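Local coordinates for protein putative glucoamylase (Bacteroides caccae ATCC 43185, PDB 4QT9) that probably hydrolyses glycosidic bonds in carbohydrates, as a putative glucoamylase built on an alpha/alpha toroid, at residues L251-T256 against L261-Y266; R296-R301 against Q333-V338; T317-V322 against A326-N331. One frame throughout, in Å; residues are numbered along the deposited sequence. Where two conformers were deposited one is given.

Interaction 1: L251-T256 against L261-Y266; sequences LRYQGT and LFWAQY
The indole of Trp-263 reaches across to the 251-256 loop with the benzo end of its ring leading, and three residues there receive it. Tyr-253 meets it edge to edge: CD2 of the phenol lies 3.8 Å from Trp-263 CE3, near the plane of both rings, and the side chains run antiparallel, flank against flank. The carbonyl of Gln-254 also stands at the indole edge, its O 3.6 Å from Trp-263 CH2. Thr-256, whose side chain points back at the indole, brings its methyl CG2 in obliquely, 4.0 Å from Trp-263 CH2. Its OG1, anti to the backbone N (chi1 -178°), is turned instead to the backbone N of Ala-258. A type II beta turn from Tyr-253 to Thr-256, with Gly-255 at positive phi, bends the loop round the end of the indole. One indole thus joins a tight turn of the toroid to the short 3-10 segment 261-264. A bound acetate, probably from the crystallisation liquor, comes within about 4 Å of the Trp-263 side chain (nearest atoms). Both segments belong to the connection between strands 247-251 and 276-277; helix 284-301 backs them, taking the Tyr-253 hydroxyl at Glu-287 and packing Leu-291 on the Tyr-253 side chain.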
ATOM      1  N   LEU A 251     -15.478  -8.096  10.378  1.00 24.91           N
ATOM      2  CA  LEU A 251     -15.120  -6.807  10.957  1.00 24.42           C
ATOM      3  C   LEU A 251     -16.073  -5.674  10.634  1.00 28.98           C
ATOM      4  O   LEU A 251     -16.801  -5.733   9.640  1.00 28.71           O
ATOM      5  CB  LEU A 251     -13.698  -6.397  10.470  1.00 23.49           C
ATOM      6  CG  LEU A 251     -12.580  -7.414  10.696  1.00 27.77           C
ATOM      7  CD1 LEU A 251     -11.300  -6.945  10.089  1.00 27.41           C
ATOM      8  CD2 LEU A 251     -12.389  -7.729  12.205  1.00 27.77           C
ATOM      9  N   ARG A 252     -15.999  -4.605  11.460  1.00 25.54           N
ATOM     10  CA  ARG A 252     -16.675  -3.338  11.252  1.00 25.63           C
ATOM     11  C   ARG A 252     -15.773  -2.495  10.331  1.00 29.59           C
ATOM     12  O   ARG A 252     -14.670  -2.138  10.731  1.00 28.34           O
ATOM     13  CB  ARG A 252     -16.913  -2.616  12.596  1.00 25.26           C
ATOM     14  CG  ARG A 252     -17.391  -1.169  12.400  1.00 32.96           C
ATOM     15  CD  ARG A 252     -17.157  -0.281  13.606  1.00 41.54           C
ATOM     16  NE  ARG A 252     -15.748  -0.171  14.001  1.00 37.94           N
ATOM     17  CZ  ARG A 252     -15.352   0.363  15.151  1.00 52.89           C
ATOM     18  NH1 ARG A 252     -16.242   0.854  16.005  1.00 43.92           N
ATOM     19  NH2 ARG A 252     -14.060   0.414  15.457  1.00 45.25           N
ATOM     20  N   TYR A 253     -16.232  -2.193   9.110  1.00 26.96           N
ATOM     21  CA  TYR A 253     -15.497  -1.358   8.156  1.00 26.14           C
ATOM     22  C   TYR A 253     -15.906   0.091   8.424  1.00 30.26           C
ATOM     23  O   TYR A 253     -17.084   0.383   8.591  1.00 31.13           O
ATOM     24  CB  TYR A 253     -15.776  -1.817   6.703  1.00 27.03           C
ATOM     25  CG  TYR A 253     -15.160  -3.172   6.418  1.00 29.38           C
ATOM     26  CD1 TYR A 253     -15.769  -4.349   6.860  1.00 31.59           C
ATOM     27  CD2 TYR A 253     -13.941  -3.279   5.768  1.00 30.07           C
ATOM     28  CE1 TYR A 253     -15.159  -5.592   6.689  1.00 29.89           C
ATOM     29  CE2 TYR A 253     -13.323  -4.515   5.586  1.00 31.67           C
ATOM     30  CZ  TYR A 253     -13.932  -5.669   6.054  1.00 36.02           C
ATOM     31  OH  TYR A 253     -13.320  -6.880   5.849  1.00 33.70           O
ATOM     32  N   GLN A 254     -14.944   0.987   8.507  1.00 26.09           N
ATOM     33  CA  GLN A 254     -15.214   2.384   8.838  1.00 26.19           C
ATOM     34  C   GLN A 254     -16.087   3.100   7.812  1.00 31.79           C
ATOM     35  O   GLN A 254     -15.644   3.333   6.699  1.00 30.08           O
ATOM     36  CB  GLN A 254     -13.893   3.147   9.031  1.00 26.36           C
ATOM     37  CG  GLN A 254     -13.262   2.844  10.377  1.00 28.30           C
ATOM     38  CD  GLN A 254     -14.032   3.424  11.526  1.00 37.03           C
ATOM     39  OE1 GLN A 254     -14.562   4.529  11.441  1.00 36.81           O
ATOM     40  NE2 GLN A 254     -14.070   2.723  12.651  1.00 29.90           N
ATOM     41  N   GLY A 255     -17.310   3.448   8.215  1.00 30.72           N
ATOM     42  CA  GLY A 255     -18.258   4.188   7.378  1.00 30.93           C
ATOM     43  C   GLY A 255     -18.783   3.487   6.136  1.00 35.04           C
ATOM     44  O   GLY A 255     -19.238   4.159   5.205  1.00 34.11           O
ATOM     45  N   THR A 256     -18.751   2.134   6.116  1.00 30.62           N
ATOM     46  CA  THR A 256     -19.174   1.318   4.981  1.00 29.81           C
ATOM     47  C   THR A 256     -19.451  -0.141   5.393  1.00 34.18           C
ATOM     48  O   THR A 256     -19.004  -0.577   6.462  1.00 33.39           O
ATOM     49  CB  THR A 256     -18.118   1.398   3.854  1.00 33.79           C
ATOM     50  OG1 THR A 256     -18.563   0.627   2.740  1.00 38.37           O
ATOM     51  CG2 THR A 256     -16.717   0.955   4.292  1.00 28.59           C
ATOM     52  N   LEU A 261     -11.211  -2.205  -2.250  1.00 24.29           N
ATOM     53  CA  LEU A 261     -10.365  -3.390  -2.149  1.00 23.74           C
ATOM     54  C   LEU A 261      -8.920  -3.119  -1.646  1.00 26.07           C
ATOM     55  O   LEU A 261      -8.359  -4.024  -1.027  1.00 26.28           O
ATOM     56  CB  LEU A 261     -10.366  -4.195  -3.465  1.00 23.93           C
ATOM     57  CG  LEU A 261     -10.103  -5.714  -3.330  1.00 27.90           C
ATOM     58  CD1 LEU A 261     -10.655  -6.291  -2.046  1.00 27.91           C
ATOM     59  CD2 LEU A 261     -10.615  -6.467  -4.527  1.00 28.63           C
ATOM     60  N   PHE A 262      -8.372  -1.884  -1.776  1.00 21.24           N
ATOM     61  CA  PHE A 262      -6.999  -1.624  -1.290  1.00 21.76           C
ATOM     62  C   PHE A 262      -6.870  -1.820   0.241  1.00 25.68           C
ATOM     63  O   PHE A 262      -5.769  -2.070   0.727  1.00 23.28           O
ATOM     64  CB  PHE A 262      -6.464  -0.247  -1.718  1.00 22.68           C
ATOM     65  CG  PHE A 262      -6.920   0.950  -0.920  1.00 23.81           C
ATOM     66  CD1 PHE A 262      -8.083   1.635  -1.261  1.00 26.20           C
ATOM     67  CD2 PHE A 262      -6.175   1.407   0.168  1.00 23.32           C
ATOM     68  CE1 PHE A 262      -8.469   2.773  -0.542  1.00 26.29           C
ATOM     69  CE2 PHE A 262      -6.560   2.544   0.874  1.00 24.07           C
ATOM     70  CZ  PHE A 262      -7.706   3.209   0.527  1.00 22.53           C
ATOM     71  N   TRP A 263      -7.998  -1.764   0.982  1.00 25.08           N
ATOM     72  CA  TRP A 263      -8.021  -1.968   2.444  1.00 25.16           C
ATOM     73  C   TRP A 263      -7.607  -3.394   2.824  1.00 28.93           C
ATOM     74  O   TRP A 263      -7.192  -3.617   3.943  1.00 29.49           O
ATOM     75  CB  TRP A 263      -9.408  -1.693   3.005  1.00 24.52           C
ATOM     76  CG  TRP A 263      -9.808  -0.250   3.106  1.00 24.70           C
ATOM     77  CD1 TRP A 263      -9.288   0.806   2.415  1.00 27.19           C
ATOM     78  CD2 TRP A 263     -10.918   0.262   3.848  1.00 24.03           C
ATOM     79  NE1 TRP A 263      -9.992   1.947   2.698  1.00 26.57           N
ATOM     80  CE2 TRP A 263     -10.972   1.652   3.613  1.00 27.91           C
ATOM     81  CE3 TRP A 263     -11.848  -0.315   4.729  1.00 24.70           C
ATOM     82  CZ2 TRP A 263     -11.920   2.478   4.232  1.00 26.77           C
ATOM     83  CZ3 TRP A 263     -12.811   0.494   5.305  1.00 25.73           C
ATOM     84  CH2 TRP A 263     -12.854   1.871   5.040  1.00 26.24           C
ATOM     85  N   ALA A 264      -7.720  -4.352   1.881  1.00 25.73           N
ATOM     86  CA  ALA A 264      -7.336  -5.755   2.047  1.00 24.00           C
ATOM     87  C   ALA A 264      -5.883  -6.010   1.608  1.00 25.55           C
ATOM     88  O   ALA A 264      -5.390  -7.130   1.754  1.00 26.10           O
ATOM     89  CB  ALA A 264      -8.286  -6.630   1.225  1.00 24.09           C
ATOM     90  N   GLN A 265      -5.190  -4.968   1.089  1.00 19.70           N
ATOM     91  CA  GLN A 265      -3.880  -5.114   0.467  1.00 18.66           C
ATOM     92  C   GLN A 265      -2.732  -4.356   1.095  1.00 24.62           C
ATOM     93  O   GLN A 265      -1.687  -4.974   1.257  1.00 25.58           O
ATOM     94  CB  GLN A 265      -3.960  -4.709  -1.031  1.00 18.59           C
ATOM     95  CG  GLN A 265      -5.014  -5.576  -1.780  1.00 26.94           C
ATOM     96  CD  GLN A 265      -5.627  -4.982  -3.028  1.00 35.99           C
ATOM     97  OE1 GLN A 265      -5.457  -3.798  -3.356  1.00 30.80           O
ATOM     98  NE2 GLN A 265      -6.341  -5.821  -3.776  1.00 29.83           N
ATOM     99  N   TYR A 266      -2.848  -3.028   1.335  1.00 21.61           N
ATOM    100  CA  TYR A 266      -1.717  -2.167   1.803  1.00 20.88           C
ATOM    101  C   TYR A 266      -1.024  -2.684   3.089  1.00 25.15           C
ATOM    102  O   TYR A 266       0.208  -2.753   3.119  1.00 26.87           O
ATOM    103  CB  TYR A 266      -2.186  -0.725   2.051  1.00 20.36           C
ATOM    104  CG  TYR A 266      -2.515   0.133   0.850  1.00 20.84           C
ATOM    105  CD1 TYR A 266      -2.591  -0.414  -0.432  1.00 21.88           C
ATOM    106  CD2 TYR A 266      -2.722   1.510   0.988  1.00 20.97           C
ATOM    107  CE1 TYR A 266      -2.891   0.378  -1.539  1.00 21.87           C
ATOM    108  CE2 TYR A 266      -2.986   2.317  -0.119  1.00 20.28           C
ATOM    109  CZ  TYR A 266      -3.123   1.736  -1.368  1.00 26.41           C
ATOM    110  OH  TYR A 266      -3.466   2.518  -2.437  1.00 27.86           O
TER

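Interaction 2: R296-R301 against Q333-V338; sequences RAYCIR and QDDKGV
A single side-chain hydrogen bond joins the two segments: the phenol of Tyr-298 gives its proton to the carboxylate of Asp-335, with OH and OD2 2.8 Å apart. The phenol meets OD2 on the anti side, 20° out of the carboxylate plane. Ring and carboxylate stand almost perpendicular, 88° apart, while OD2 keeps near the ring plane at the phenol edge. Both side chains are extended for this, Tyr-298 with CG anti to its backbone nitrogen (chi1 175°) and Asp-335 likewise, which brings the phenol end and the carboxylate together from their two backbones.

Van der Waals contact accompanies the bond. The edge carbon CE1 of Tyr-298 comes within 3.2 Å of Asp-335 OD2, and CB of the aspartate touches the hydroxyl. Phe-309 and Tyr-306 lie against the Asp-335 side chain and Glu-332 against Tyr-298; both residues of the pair are buried.

Within the loop, the other carboxylate oxygen works on its own backbone. Gly-337 N donates to Asp-335 OD1 at 3.2 Å, a fairly straight bond that comes from above the carboxylate plane and makes an Asx turn. One oxygen thus holds the tyrosine and the other the turn, which should limit rotation of the carboxylate. The backbone O of Asp-335 takes a further bond from Lys-304 NZ.

Tyr-298 sits near the C-terminal end of helix 284-301, and Asp-335 in the loop between strand 324-327 and helix 341-345, so the contact pins that loop to the helix.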
ATOM      1  N   ARG A 296     -15.848  -8.703  -6.160  1.00 23.00           N
ATOM      2  CA  ARG A 296     -16.065  -9.476  -7.377  1.00 22.82           C
ATOM      3  C   ARG A 296     -17.573  -9.766  -7.560  1.00 27.91           C
ATOM      4  O   ARG A 296     -18.100  -9.569  -8.661  1.00 28.73           O
ATOM      5  CB  ARG A 296     -15.244 -10.775  -7.306  1.00 20.05           C
ATOM      6  CG  ARG A 296     -15.454 -11.715  -8.494  1.00 24.31           C
ATOM      7  CD  ARG A 296     -14.738 -13.033  -8.295  1.00 24.29           C
ATOM      8  NE  ARG A 296     -14.997 -13.966  -9.384  1.00 30.62           N
ATOM      9  CZ  ARG A 296     -15.985 -14.856  -9.379  1.00 40.88           C
ATOM     10  NH1 ARG A 296     -16.820 -14.925  -8.353  1.00 28.69           N
ATOM     11  NH2 ARG A 296     -16.158 -15.665 -10.410  1.00 28.19           N
ATOM     12  N   ALA A 297     -18.259 -10.197  -6.483  1.00 23.38           N
ATOM     13  CA  ALA A 297     -19.692 -10.494  -6.523  1.00 23.27           C
ATOM     14  C   ALA A 297     -20.480  -9.276  -6.951  1.00 25.82           C
ATOM     15  O   ALA A 297     -21.367  -9.427  -7.785  1.00 25.70           O
ATOM     16  CB  ALA A 297     -20.177 -10.986  -5.165  1.00 24.71           C
ATOM     17  N   TYR A 298     -20.146  -8.066  -6.428  1.00 21.83           N
ATOM     18  CA  TYR A 298     -20.832  -6.822  -6.805  1.00 21.88           C
ATOM     19  C   TYR A 298     -20.658  -6.525  -8.296  1.00 25.94           C
ATOM     20  O   TYR A 298     -21.639  -6.158  -8.947  1.00 27.22           O
ATOM     21  CB  TYR A 298     -20.353  -5.602  -5.972  1.00 22.89           C
ATOM     22  CG  TYR A 298     -20.963  -4.296  -6.446  1.00 24.68           C
ATOM     23  CD1 TYR A 298     -20.370  -3.556  -7.467  1.00 26.80           C
ATOM     24  CD2 TYR A 298     -22.184  -3.856  -5.950  1.00 26.17           C
ATOM     25  CE1 TYR A 298     -20.996  -2.432  -8.005  1.00 27.16           C
ATOM     26  CE2 TYR A 298     -22.808  -2.717  -6.462  1.00 27.88           C
ATOM     27  CZ  TYR A 298     -22.202  -1.997  -7.481  1.00 32.75           C
ATOM     28  OH  TYR A 298     -22.813  -0.871  -7.980  1.00 30.16           O
ATOM     29  N   CYS A 299     -19.408  -6.648  -8.830  1.00 23.09           N
ATOM     30  CA  CYS A 299     -19.106  -6.386 -10.242  1.00 23.25           C
ATOM     31  C   CYS A 299     -19.813  -7.385 -11.137  1.00 28.49           C
ATOM     32  O   CYS A 299     -20.302  -6.982 -12.200  1.00 27.93           O
ATOM     33  CB  CYS A 299     -17.608  -6.387 -10.500  1.00 24.24           C
ATOM     34  SG  CYS A 299     -16.696  -5.098  -9.610  1.00 28.17           S
ATOM     35  N   ILE A 300     -19.907  -8.680 -10.713  1.00 25.32           N
ATOM     36  CA  ILE A 300     -20.623  -9.709 -11.500  1.00 26.32           C
ATOM     37  C   ILE A 300     -22.110  -9.341 -11.513  1.00 31.90           C
ATOM     38  O   ILE A 300     -22.736  -9.396 -12.562  1.00 32.83           O
ATOM     39  CB  ILE A 300     -20.352 -11.156 -10.968  1.00 29.99           C
ATOM     40  CG1 ILE A 300     -18.885 -11.569 -11.283  1.00 31.13           C
ATOM     41  CG2 ILE A 300     -21.371 -12.192 -11.542  1.00 30.81           C
ATOM     42  CD1 ILE A 300     -18.392 -12.746 -10.571  1.00 33.99           C
ATOM     43  N   ARG A 301     -22.649  -8.886 -10.368  1.00 29.17           N
ATOM     44  CA  ARG A 301     -24.055  -8.489 -10.295  1.00 29.61           C
ATOM     45  C   ARG A 301     -24.299  -7.280 -11.186  1.00 30.87           C
ATOM     46  O   ARG A 301     -25.282  -7.289 -11.913  1.00 29.18           O
ATOM     47  CB  ARG A 301     -24.502  -8.232  -8.856  1.00 28.04           C
ATOM     48  CG  ARG A 301     -26.014  -8.044  -8.741  1.00 23.89           C
ATOM     49  CD  ARG A 301     -26.437  -8.174  -7.304  1.00 20.93           C
ATOM     50  NE  ARG A 301     -25.707  -7.275  -6.404  1.00 25.14           N
ATOM     51  CZ  ARG A 301     -26.105  -6.048  -6.093  1.00 36.28           C
ATOM     52  NH1 ARG A 301     -27.191  -5.531  -6.655  1.00 27.74           N
ATOM     53  NH2 ARG A 301     -25.418  -5.325  -5.225  1.00 23.09           N
ATOM     54  N   GLN A 333     -23.550   3.593  -4.719  1.00 30.38           N
ATOM     55  CA  GLN A 333     -23.221   5.008  -4.486  1.00 30.76           C
ATOM     56  C   GLN A 333     -21.775   5.346  -4.922  1.00 33.74           C
ATOM     57  O   GLN A 333     -21.521   6.445  -5.426  1.00 33.66           O
ATOM     58  CB  GLN A 333     -23.423   5.377  -3.001  1.00 32.04           C
ATOM     59  CG  GLN A 333     -24.902   5.499  -2.582  1.00 49.90           C
ATOM     60  CD  GLN A 333     -25.703   4.206  -2.659  1.00 71.32           C
ATOM     61  OE1 GLN A 333     -25.289   3.146  -2.166  1.00 66.36           O
ATOM     62  NE2 GLN A 333     -26.871   4.266  -3.291  1.00 63.05           N
ATOM     63  N   ASP A 334     -20.842   4.403  -4.727  1.00 29.16           N
ATOM     64  CA  ASP A 334     -19.414   4.609  -5.004  1.00 27.50           C
ATOM     65  C   ASP A 334     -19.002   4.039  -6.365  1.00 31.39           C
ATOM     66  O   ASP A 334     -17.949   4.432  -6.899  1.00 30.68           O
ATOM     67  CB  ASP A 334     -18.564   3.993  -3.878  1.00 28.48           C
ATOM     68  CG  ASP A 334     -18.833   4.550  -2.480  1.00 45.50           C
ATOM     69  OD1 ASP A 334     -19.169   5.761  -2.364  1.00 47.74           O
ATOM     70  OD2 ASP A 334     -18.671   3.791  -1.502  1.00 49.55           O
ATOM     71  N   ASP A 335     -19.831   3.142  -6.941  1.00 27.89           N
ATOM     72  CA  ASP A 335     -19.583   2.548  -8.251  1.00 27.04           C
ATOM     73  C   ASP A 335     -19.819   3.593  -9.346  1.00 30.45           C
ATOM     74  O   ASP A 335     -20.905   4.148  -9.425  1.00 32.18           O
ATOM     75  CB  ASP A 335     -20.461   1.304  -8.454  1.00 29.49           C
ATOM     76  CG  ASP A 335     -20.387   0.646  -9.821  1.00 37.74           C
ATOM     77  OD1 ASP A 335     -19.348   0.827 -10.525  1.00 39.43           O
ATOM     78  OD2 ASP A 335     -21.337  -0.089 -10.172  1.00 35.00           O
ATOM     79  N   LYS A 336     -18.789   3.879 -10.163  1.00 25.73           N
ATOM     80  CA  LYS A 336     -18.879   4.891 -11.225  1.00 25.69           C
ATOM     81  C   LYS A 336     -18.633   4.309 -12.605  1.00 28.31           C
ATOM     82  O   LYS A 336     -18.480   5.069 -13.560  1.00 28.93           O
ATOM     83  CB  LYS A 336     -17.879   6.046 -10.970  1.00 28.76           C
ATOM     84  CG  LYS A 336     -18.022   6.756  -9.618  1.00 37.25           C
ATOM     85  CD  LYS A 336     -19.225   7.691  -9.566  1.00 48.29           C
ATOM     86  CE  LYS A 336     -19.099   8.709  -8.464  1.00 65.39           C
ATOM     87  NZ  LYS A 336     -19.409   8.132  -7.132  1.00 77.48           N
ATOM     88  N   GLY A 337     -18.581   2.984 -12.712  1.00 23.94           N
ATOM     89  CA  GLY A 337     -18.319   2.313 -13.986  1.00 23.69           C
ATOM     90  C   GLY A 337     -16.851   2.202 -14.292  1.00 26.61           C
ATOM     91  O   GLY A 337     -16.452   1.916 -15.424  1.00 27.36           O
ATOM     92  N   VAL A 338     -16.038   2.398 -13.269  1.00 21.80           N
ATOM     93  CA  VAL A 338     -14.588   2.423 -13.400  1.00 20.30           C
ATOM     94  C   VAL A 338     -13.964   1.186 -12.761  1.00 25.39           C
ATOM     95  O   VAL A 338     -14.192   0.912 -11.578  1.00 25.63           O
ATOM     96  CB  VAL A 338     -14.016   3.732 -12.794  1.00 21.02           C
ATOM     97  CG1 VAL A 338     -12.508   3.702 -12.747  1.00 18.70           C
ATOM     98  CG2 VAL A 338     -14.524   4.964 -13.549  1.00 21.50           C
TER

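Interaction 3: T317-V322 against A326-N331; sequences TASYSV and AAHSPN
The imidazole of His-328 meets Thr-317 O, Ser-319 OG, Tyr-320 O and Ser-321 OG round its edge, near the ring plane, while the backbone O of Ala-326 lies against one face, offset toward the rim. Two of the edge atoms are hydrogen-bonded to it. His-328 ND1 donates to Thr-317 O at 3.0 Å, somewhat bent at 144° and tilted from the carbonyl plane; His-328 NE2 and Ser-321 OG pair at 2.9 Å, with either able to donate. CG lies anti to the carbonyl carbon (chi1 -49°), which swings the ring edge-on beside residues 317-321, and bonds at both ring nitrogens fix its rotation. With an alanine here, Thr-317 O and Ser-321 OG would probably lose their imidazole partners and a gap would open beside the strand.

Backbone pairing carries on beside the ring. Ser-319 and Ala-326 form an antiparallel hydrogen-bonded pair, Ser-319 N to Ala-326 O at 3.1 Å and Ala-326 N to Ser-319 O at 3.0 Å. Alongside them, CB of Ala-326 packs on CB of Ser-321. Ser-319 OG is hydrogen-bonded to Ser-340 OG.

Strands 318-321 and 324-327 make this small hairpin. Helix 341-345 packs against Thr-317, strand 389-391 against Tyr-320, and helix 284-301 against Pro-330 beyond the hairpin.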
ATOM      1  N   THR A 317     -11.823  -0.024  -6.446  1.00 19.72           N
ATOM      2  CA  THR A 317     -11.001   0.600  -5.422  1.00 18.73           C
ATOM      3  C   THR A 317     -10.802   2.072  -5.734  1.00 21.63           C
ATOM      4  O   THR A 317     -11.098   2.508  -6.854  1.00 21.47           O
ATOM      5  CB  THR A 317      -9.660  -0.130  -5.314  1.00 22.88           C
ATOM      6  OG1 THR A 317      -9.139   0.175  -4.038  1.00 24.46           O
ATOM      7  CG2 THR A 317      -8.671   0.267  -6.430  1.00 15.84           C
ATOM      8  N   ALA A 318     -10.229   2.815  -4.778  1.00 18.34           N
ATOM      9  CA  ALA A 318      -9.879   4.227  -4.941  1.00 19.84           C
ATOM     10  C   ALA A 318      -8.853   4.390  -6.097  1.00 24.72           C
ATOM     11  O   ALA A 318      -7.904   3.614  -6.186  1.00 24.26           O
ATOM     12  CB  ALA A 318      -9.304   4.773  -3.640  1.00 20.62           C
ATOM     13  N   SER A 319      -9.112   5.331  -7.028  1.00 20.87           N
ATOM     14  CA  SER A 319      -8.249   5.589  -8.189  1.00 21.68           C
ATOM     15  C   SER A 319      -8.762   6.776  -8.972  1.00 24.48           C
ATOM     16  O   SER A 319      -9.834   7.309  -8.661  1.00 22.65           O
ATOM     17  CB  SER A 319      -8.211   4.367  -9.120  1.00 25.32           C
ATOM     18  OG  SER A 319      -9.485   4.087  -9.692  1.00 29.53           O
ATOM     19  N   TYR A 320      -8.039   7.153 -10.028  1.00 20.94           N
ATOM     20  CA  TYR A 320      -8.561   8.137 -10.970  1.00 21.21           C
ATOM     21  C   TYR A 320      -9.923   7.706 -11.406  1.00 27.63           C
ATOM     22  O   TYR A 320     -10.202   6.495 -11.482  1.00 28.32           O
ATOM     23  CB  TYR A 320      -7.651   8.255 -12.201  1.00 21.05           C
ATOM     24  CG  TYR A 320      -6.392   9.064 -11.968  1.00 22.19           C
ATOM     25  CD1 TYR A 320      -6.450  10.333 -11.391  1.00 23.40           C
ATOM     26  CD2 TYR A 320      -5.151   8.606 -12.419  1.00 23.15           C
ATOM     27  CE1 TYR A 320      -5.293  11.099 -11.205  1.00 23.95           C
ATOM     28  CE2 TYR A 320      -3.993   9.382 -12.276  1.00 24.16           C
ATOM     29  CZ  TYR A 320      -4.075  10.632 -11.677  1.00 26.58           C
ATOM     30  OH  TYR A 320      -2.958  11.408 -11.556  1.00 26.36           O
ATOM     31  N   SER A 321     -10.797   8.673 -11.663  1.00 26.01           N
ATOM     32  CA  SER A 321     -12.147   8.372 -12.112  1.00 26.25           C
ATOM     33  C   SER A 321     -12.485   9.269 -13.283  1.00 32.82           C
ATOM     34  O   SER A 321     -11.747  10.231 -13.533  1.00 30.71           O
ATOM     35  CB  SER A 321     -13.144   8.541 -10.973  1.00 29.07           C
ATOM     36  OG  SER A 321     -14.406   7.970 -11.283  1.00 30.29           O
ATOM     37  N   VAL A 322     -13.586   8.956 -14.009  1.00 30.28           N
ATOM     38  CA  VAL A 322     -14.049   9.717 -15.181  1.00 31.73           C
ATOM     39  C   VAL A 322     -14.084  11.234 -14.862  1.00 37.52           C
ATOM     40  O   VAL A 322     -13.558  12.021 -15.647  1.00 37.82           O
ATOM     41  CB  VAL A 322     -15.419   9.217 -15.712  1.00 36.66           C
ATOM     42  CG1 VAL A 322     -15.749   9.863 -17.058  1.00 37.81           C
ATOM     43  CG2 VAL A 322     -15.450   7.697 -15.843  1.00 35.97           C
ATOM     44  N   ALA A 326     -11.791   9.145  -7.287  1.00 29.10           N
ATOM     45  CA  ALA A 326     -12.894   8.673  -6.466  1.00 29.10           C
ATOM     46  C   ALA A 326     -12.561   7.394  -5.701  1.00 33.70           C
ATOM     47  O   ALA A 326     -11.857   6.515  -6.207  1.00 32.19           O
ATOM     48  CB  ALA A 326     -14.118   8.439  -7.345  1.00 30.31           C
ATOM     49  N   ALA A 327     -13.130   7.276  -4.492  1.00 32.17           N
ATOM     50  CA  ALA A 327     -12.988   6.110  -3.616  1.00 31.85           C
ATOM     51  C   ALA A 327     -14.001   5.029  -4.044  1.00 33.77           C
ATOM     52  O   ALA A 327     -14.972   4.766  -3.331  1.00 36.25           O
ATOM     53  CB  ALA A 327     -13.194   6.515  -2.155  1.00 32.33           C
ATOM     54  N   HIS A 328     -13.790   4.423  -5.223  1.00 26.09           N
ATOM     55  CA  HIS A 328     -14.708   3.391  -5.731  1.00 25.48           C
ATOM     56  C   HIS A 328     -14.738   2.229  -4.785  1.00 30.55           C
ATOM     57  O   HIS A 328     -13.686   1.835  -4.277  1.00 30.77           O
ATOM     58  CB  HIS A 328     -14.338   2.894  -7.133  1.00 24.91           C
ATOM     59  CG  HIS A 328     -14.084   3.978  -8.126  1.00 27.67           C
ATOM     60  ND1 HIS A 328     -12.805   4.244  -8.583  1.00 29.02           N
ATOM     61  CD2 HIS A 328     -14.949   4.832  -8.720  1.00 29.41           C
ATOM     62  CE1 HIS A 328     -12.933   5.232  -9.455  1.00 28.79           C
ATOM     63  NE2 HIS A 328     -14.202   5.621  -9.573  1.00 29.38           N
ATOM     64  N   SER A 329     -15.940   1.702  -4.523  1.00 26.15           N
ATOM     65  CA  SER A 329     -16.092   0.549  -3.639  0.50 25.66           C
ATOM     66  C   SER A 329     -17.319  -0.272  -4.122  1.00 31.40           C
ATOM     67  O   SER A 329     -18.079   0.228  -4.977  1.00 30.28           O
ATOM     68  CB  SER A 329     -16.189   0.985  -2.172  0.50 24.72           C
ATOM     69  OG  SER A 329     -17.519   1.262  -1.773  0.50 25.11           O
ATOM     70  N   PRO A 330     -17.503  -1.556  -3.644  1.00 29.34           N
ATOM     71  CA  PRO A 330     -18.606  -2.370  -4.178  1.00 28.89           C
ATOM     72  C   PRO A 330     -19.985  -2.021  -3.595  1.00 32.95           C
ATOM     73  O   PRO A 330     -20.557  -2.781  -2.808  1.00 33.82           O
ATOM     74  CB  PRO A 330     -18.168  -3.795  -3.834  1.00 30.95           C
ATOM     75  CG  PRO A 330     -17.425  -3.649  -2.550  1.00 35.10           C
ATOM     76  CD  PRO A 330     -16.686  -2.341  -2.676  1.00 30.24           C
ATOM     77  N   ASN A 331     -20.520  -0.865  -4.010  1.00 28.18           N
ATOM     78  CA  ASN A 331     -21.860  -0.360  -3.703  1.00 28.23           C
ATOM     79  C   ASN A 331     -22.262   0.667  -4.786  1.00 28.58           C
ATOM     80  O   ASN A 331     -21.401   1.363  -5.322  1.00 26.62           O
ATOM     81  CB  ASN A 331     -21.966   0.217  -2.276  1.00 29.91           C
ATOM     82  CG  ASN A 331     -21.216   1.500  -2.052  1.00 40.29           C
ATOM     83  OD1 ASN A 331     -21.599   2.562  -2.545  1.00 36.27           O
ATOM     84  ND2 ASN A 331     -20.181   1.442  -1.240  1.00 31.36           N
TER

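Going from the N terminus, interaction 1 closes first, a short loop of four residues between 251-256 and 261-266, inside the connection that follows strand 247-251. Helix 284-301 comes next, and its last turns open interaction 2, whose far side is 333-338. Interaction 3 is nested within that span: 317-322 and 326-331 have three residues between them, at the end of the hairpin of strands 318-321 and 324-327. Nested and enclosing contacts touch where Tyr-298 CB packs on Pro-330 CB at 3.6 Å. Interaction 1 reaches the hairpin too, through Phe-262 N and Thr-317 OG1. Together they tie the 261-266 segment, helix 284-301, the hairpin and the 333-338 loop.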